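Local coordinates for protein cytochrome c-552 Ks_3358 (Candidatus Kuenenia stuttgartiensis, PDB 5MXZ) that carries a covalently attached heme c and probably serves as a small electron-transfer cytochrome in an anammox bacterium, at residues E51-G56 / M62-K67. The protein carries 1 engineered substitution. Sequence-based numbering, arbitrary orientation.
Sequences EQINEG and MPFKEK. With ZN (zinc ion), chain H; HEC (heme c), chain B.
Phe64 and Lys65 offer their backbone N-H groups to the C-terminal end of helix 46-55, whose last carbonyls have no further turn of helix to bond. This is the class I cytochrome c fold, at the loop that follows the axial ligand Met61 and doubles back over the helix end. Phe64 N gives its main bond to Ile53 O at 2.8 Å and a weak second one to Asn54 O. That same Asn54 O takes a 3.2 Å bond from Lys65 N, so one oxygen serves two donors. Glu55 O turns instead to a water, 2.9 Å away, which in turn weakly accepts from Lys65 NZ; the ring of Pro63 packs beside this carbonyl. Met62 O is buried by the contact and has no hydrogen-bond partner in the model. Gly56, with positive phi (66°), is the first residue to leave the helix and lays its CA against Met62 O.

On the heme side, the Gln52 amide is held at both ends, OE1 by Arg48 NH1 and NE2 by Thr57 OG1, with CG against the heme. Glu51 OE2 binds a zinc ion at 2.5 Å and also accepts from Arg48 NH2. Ile53 CG2 meets Phe64 CB at 3.8 Å, while the other Ile53 branch, CG1 and CD1, reaches the heme methyl CMB. Phe64 receives heme CBB over the centre of one ring face, 3.6 Å above the plane, and has Ile53 O at its edge. Lys65 CG sits between the backbone N and the carbonyl carbon (chi1 65°), which brings the aliphatic chain alongside Asn54 O before it runs out, extended, until NZ lies 4.2 Å from Glu55 CG.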
ATOM      1  N   GLU A  51       0.261   5.547   7.873  1.00 23.84           N
ATOM      2  CA  GLU A  51       0.653   4.790   9.067  1.00 24.89           C
ATOM      3  C   GLU A  51       0.940   3.326   8.730  1.00 24.19           C
ATOM      4  O   GLU A  51       1.936   2.766   9.203  1.00 23.53           O
ATOM      5  CB  GLU A  51      -0.394   4.887  10.182  1.00 26.51           C
ATOM      6  CG  GLU A  51       0.119   4.332  11.509  1.00 28.76           C
ATOM      7  CD  GLU A  51      -0.924   4.264  12.609  1.00 30.56           C
ATOM      8  OE1 GLU A  51      -0.602   4.673  13.746  1.00 31.46           O
ATOM      9  OE2 GLU A  51      -2.048   3.777  12.356  1.00 31.54           O
ATOM     10  N   GLN A  52       0.080   2.734   7.899  1.00 23.47           N
ATOM     11  CA  GLN A  52       0.244   1.343   7.479  1.00 23.70           C
ATOM     12  C   GLN A  52       1.549   1.109   6.727  1.00 23.85           C
ATOM     13  O   GLN A  52       2.244   0.133   7.008  1.00 25.02           O
ATOM     14  CB  GLN A  52      -0.952   0.859   6.662  1.00 23.67           C
ATOM     15  CG  GLN A  52      -0.876  -0.624   6.304  1.00 23.33           C
ATOM     16  CD  GLN A  52      -1.003  -1.543   7.508  1.00 23.77           C
ATOM     17  OE1 GLN A  52      -1.766  -1.267   8.444  1.00 24.71           O
ATOM     18  NE2 GLN A  52      -0.253  -2.642   7.493  1.00 23.09           N
ATOM     19  N   ILE A  53       1.882   1.999   5.788  1.00 23.28           N
ATOM     20  CA  ILE A  53       3.156   1.911   5.053  1.00 23.33           C
ATOM     21  C   ILE A  53       4.324   2.079   6.039  1.00 23.73           C
ATOM     22  O   ILE A  53       5.269   1.288   6.021  1.00 23.02           O
ATOM     23  CB  ILE A  53       3.249   2.937   3.892  1.00 22.72           C
ATOM     24  CG1 ILE A  53       2.064   2.766   2.933  1.00 23.72           C
ATOM     25  CG2 ILE A  53       4.580   2.812   3.138  1.00 22.88           C
ATOM     26  CD1 ILE A  53       1.771   3.968   2.055  1.00 22.81           C
ATOM     27  N   ASN A  54       4.225   3.079   6.915  1.00 23.66           N
ATOM     28  CA  ASN A  54       5.268   3.347   7.912  1.00 24.67           C
ATOM     29  C   ASN A  54       5.516   2.194   8.885  1.00 25.79           C
ATOM     30  O   ASN A  54       6.668   1.782   9.086  1.00 25.99           O
ATOM     31  CB  ASN A  54       4.958   4.624   8.694  1.00 24.98           C
ATOM     32  CG  ASN A  54       5.321   5.884   7.932  1.00 25.24           C
ATOM     33  OD1 ASN A  54       6.108   5.859   6.977  1.00 24.97           O
ATOM     34  ND2 ASN A  54       4.753   7.004   8.362  1.00 24.64           N
ATOM     35  N   GLU A  55       4.444   1.664   9.461  1.00 26.11           N
ATOM     36  CA  GLU A  55       4.568   0.739  10.588  1.00 27.42           C
ATOM     37  C   GLU A  55       4.324  -0.725  10.252  1.00 26.66           C
ATOM     38  O   GLU A  55       4.817  -1.606  10.957  1.00 26.65           O
ATOM     39  CB  GLU A  55       3.648   1.169  11.728  1.00 29.16           C
ATOM     40  CG  GLU A  55       4.041   2.495  12.361  1.00 31.76           C
ATOM     41  CD  GLU A  55       2.944   3.079  13.226  1.00 33.98           C
ATOM     42  OE1 GLU A  55       3.013   4.288  13.519  1.00 35.94           O
ATOM     43  OE2 GLU A  55       2.004   2.343  13.610  1.00 35.16           O
ATOM     44  N   GLY A  56       3.570  -0.975   9.183  1.00 27.15           N
ATOM     45  CA  GLY A  56       3.160  -2.326   8.813  1.00 26.63           C
ATOM     46  C   GLY A  56       2.227  -2.946   9.837  1.00 27.00           C
ATOM     47  O   GLY A  56       1.569  -2.237  10.610  1.00 25.82           O
ATOM     48  N   MET A  62       5.646  -5.800   6.512  1.00 26.50           N
ATOM     49  CA  MET A  62       6.830  -5.143   7.082  1.00 28.66           C
ATOM     50  C   MET A  62       6.626  -3.620   7.174  1.00 27.72           C
ATOM     51  O   MET A  62       5.858  -3.055   6.381  1.00 27.56           O
ATOM     52  CB  MET A  62       8.116  -5.502   6.297  1.00 30.46           C
ATOM     53  CG  MET A  62       8.178  -5.033   4.840  1.00 31.75           C
ATOM     54  SD  MET A  62       7.137  -5.986   3.707  1.00 36.54           S
ATOM     55  CE  MET A  62       8.120  -7.466   3.462  1.00 34.81           C
ATOM     56  N   PRO A  63       7.280  -2.959   8.159  1.00 27.75           N
ATOM     57  CA  PRO A  63       7.292  -1.492   8.162  1.00 27.90           C
ATOM     58  C   PRO A  63       8.189  -0.957   7.040  1.00 27.50           C
ATOM     59  O   PRO A  63       9.204  -1.582   6.709  1.00 26.57           O
ATOM     60  CB  PRO A  63       7.874  -1.126   9.540  1.00 27.98           C
ATOM     61  CG  PRO A  63       8.046  -2.409  10.292  1.00 28.73           C
ATOM     62  CD  PRO A  63       8.044  -3.519   9.293  1.00 28.02           C
ATOM     63  N   PHE A  64       7.806   0.176   6.453  1.00 26.36           N
ATOM     64  CA  PHE A  64       8.613   0.797   5.399  1.00 27.07           C
ATOM     65  C   PHE A  64       9.269   2.116   5.800  1.00 27.66           C
ATOM     66  O   PHE A  64       9.968   2.726   4.981  1.00 28.07           O
ATOM     67  CB  PHE A  64       7.795   0.960   4.109  1.00 25.95           C
ATOM     68  CG  PHE A  64       7.570  -0.332   3.370  1.00 25.51           C
ATOM     69  CD1 PHE A  64       6.514  -1.174   3.711  1.00 25.35           C
ATOM     70  CD2 PHE A  64       8.426  -0.712   2.337  1.00 25.37           C
ATOM     71  CE1 PHE A  64       6.311  -2.372   3.029  1.00 25.30           C
ATOM     72  CE2 PHE A  64       8.232  -1.911   1.654  1.00 26.33           C
ATOM     73  CZ  PHE A  64       7.170  -2.741   2.004  1.00 25.21           C
ATOM     74  N   LYS A  65       9.076   2.527   7.059  1.00 29.31           N
ATOM     75  CA  LYS A  65       9.568   3.823   7.556  1.00 32.20           C
ATOM     76  C   LYS A  65      11.093   3.973   7.508  1.00 33.35           C
ATOM     77  O   LYS A  65      11.599   5.082   7.351  1.00 32.87           O
ATOM     78  CB  LYS A  65       9.020   4.146   8.955  1.00 33.76           C
ATOM     79  CG  LYS A  65       9.483   3.212  10.066  1.00 35.48           C
ATOM     80  CD  LYS A  65       8.719   3.458  11.355  1.00 37.99           C
ATOM     81  CE  LYS A  65       8.975   2.326  12.338  1.00 40.33           C
ATOM     82  NZ  LYS A  65       8.073   2.409  13.518  1.00 43.45           N
ATOM     83  N   GLU A  66      11.808   2.854   7.626  1.00 35.01           N
ATOM     84  CA  GLU A  66      13.273   2.855   7.598  1.00 36.85           C
ATOM     85  C   GLU A  66      13.810   2.693   6.175  1.00 36.21           C
ATOM     86  O   GLU A  66      15.016   2.806   5.943  1.00 38.34           O
ATOM     87  CB  GLU A  66      13.836   1.795   8.560  1.00 39.32           C
ATOM     88  CG  GLU A  66      13.124   1.784   9.913  1.00 44.32           C
ATOM     89  CD  GLU A  66      14.023   1.469  11.092  1.00 48.41           C
ATOM     90  OE1 GLU A  66      14.119   2.327  11.999  1.00 49.99           O
ATOM     91  OE2 GLU A  66      14.615   0.366  11.126  1.00 50.93           O
ATOM     92  N   LYS A  67      12.904   2.450   5.225  1.00 35.27           N
ATOM     93  CA  LYS A  67      13.245   2.307   3.806  1.00 34.09           C
ATOM     94  C   LYS A  67      12.790   3.484   2.940  1.00 33.12           C
ATOM     95  O   LYS A  67      13.394   3.763   1.899  1.00 33.78           O
ATOM     96  CB  LYS A  67      12.667   1.002   3.245  1.00 36.00           C
ATOM     97  CG  LYS A  67      13.444  -0.246   3.639  1.00 37.35           C
TER
HETATM   98 ZN    ZN H 206      -3.476   3.991  14.453  1.00 97.49          ZN
HETATM   99 FE   HEC B 200       0.602  -3.762   2.517  1.00 23.46          FE
HETATM  100  CHA HEC B 200      -2.210  -3.852   4.495  1.00 23.76           C
HETATM  101  CHB HEC B 200      -0.201  -0.593   1.457  1.00 23.25           C
HETATM  102  CHC HEC B 200       3.708  -3.517   1.037  1.00 23.15           C
HETATM  103  CHD HEC B 200       1.000  -7.137   2.892  1.00 23.22           C
HETATM  104  NA  HEC B 200      -0.946  -2.426   2.938  1.00 23.03           N
HETATM  105  C1A HEC B 200      -2.035  -2.640   3.690  1.00 24.33           C
HETATM  106  C2A HEC B 200      -2.987  -1.514   3.767  1.00 23.66           C
HETATM  107  C3A HEC B 200      -2.392  -0.522   2.863  1.00 23.26           C
HETATM  108  C4A HEC B 200      -1.151  -1.207   2.409  1.00 23.50           C
HETATM  109  CMA HEC B 200      -2.913   0.851   2.508  1.00 23.08           C
HETATM  110  CAA HEC B 200      -4.277  -1.484   4.544  1.00 24.48           C
HETATM  111  CBA HEC B 200      -4.371  -0.590   5.751  1.00 25.28           C
HETATM  112  CGA HEC B 200      -5.829  -0.590   6.171  1.00 25.88           C
HETATM  113  O1A HEC B 200      -6.670  -1.297   5.572  1.00 25.55           O
HETATM  114  O2A HEC B 200      -6.148   0.131   7.123  1.00 27.66           O
HETATM  115  NB  HEC B 200       1.609  -2.279   1.441  1.00 23.41           N
HETATM  116  C1B HEC B 200       1.136  -1.061   1.074  1.00 23.34           C
HETATM  117  C2B HEC B 200       2.072  -0.210   0.287  1.00 24.09           C
HETATM  118  C3B HEC B 200       3.226  -1.115   0.189  1.00 24.05           C
HETATM  119  C4B HEC B 200       2.836  -2.345   0.899  1.00 23.65           C
HETATM  120  CMB HEC B 200       1.868   1.177  -0.266  1.00 24.59           C
HETATM  121  CAB HEC B 200       4.523  -0.864  -0.459  1.00 25.50           C
HETATM  122  CBB HEC B 200       5.399   0.181   0.197  1.00 25.11           C
HETATM  123  NC  HEC B 200       2.133  -5.108   2.056  1.00 22.98           N
HETATM  124  C1C HEC B 200       3.292  -4.875   1.406  1.00 23.48           C
HETATM  125  C2C HEC B 200       4.153  -6.072   1.174  1.00 23.16           C
HETATM  126  C3C HEC B 200       3.318  -7.135   1.753  1.00 23.52           C
HETATM  127  C4C HEC B 200       2.104  -6.442   2.232  1.00 23.85           C
HETATM  128  CMC HEC B 200       5.506  -6.150   0.513  1.00 23.68           C
HETATM  129  CAC HEC B 200       3.601  -8.603   1.800  1.00 24.42           C
HETATM  130  CBC HEC B 200       4.821  -9.092   2.539  1.00 24.97           C
HETATM  131  ND  HEC B 200      -0.422  -5.242   3.559  1.00 23.83           N
HETATM  132  C1D HEC B 200      -0.138  -6.557   3.615  1.00 24.05           C
HETATM  133  C2D HEC B 200      -1.052  -7.366   4.451  1.00 23.87           C
HETATM  134  C3D HEC B 200      -2.023  -6.372   4.925  1.00 23.76           C
HETATM  135  C4D HEC B 200      -1.530  -5.126   4.302  1.00 23.82           C
HETATM  136  CMD HEC B 200      -1.013  -8.846   4.731  1.00 23.29           C
HETATM  137  CAD HEC B 200      -3.198  -6.537   5.848  1.00 23.92           C
HETATM  138  CBD HEC B 200      -2.690  -6.040   7.212  1.00 24.50           C
HETATM  139  CGD HEC B 200      -3.543  -4.964   7.868  1.00 25.64           C
HETATM  140  O1D HEC B 200      -3.299  -4.659   9.061  1.00 25.98           O
HETATM  141  O2D HEC B 200      -4.467  -4.397   7.237  1.00 24.97           O
HETATM  142  O   HOH W   1       6.574  -0.538  13.011  1.00 39.92           O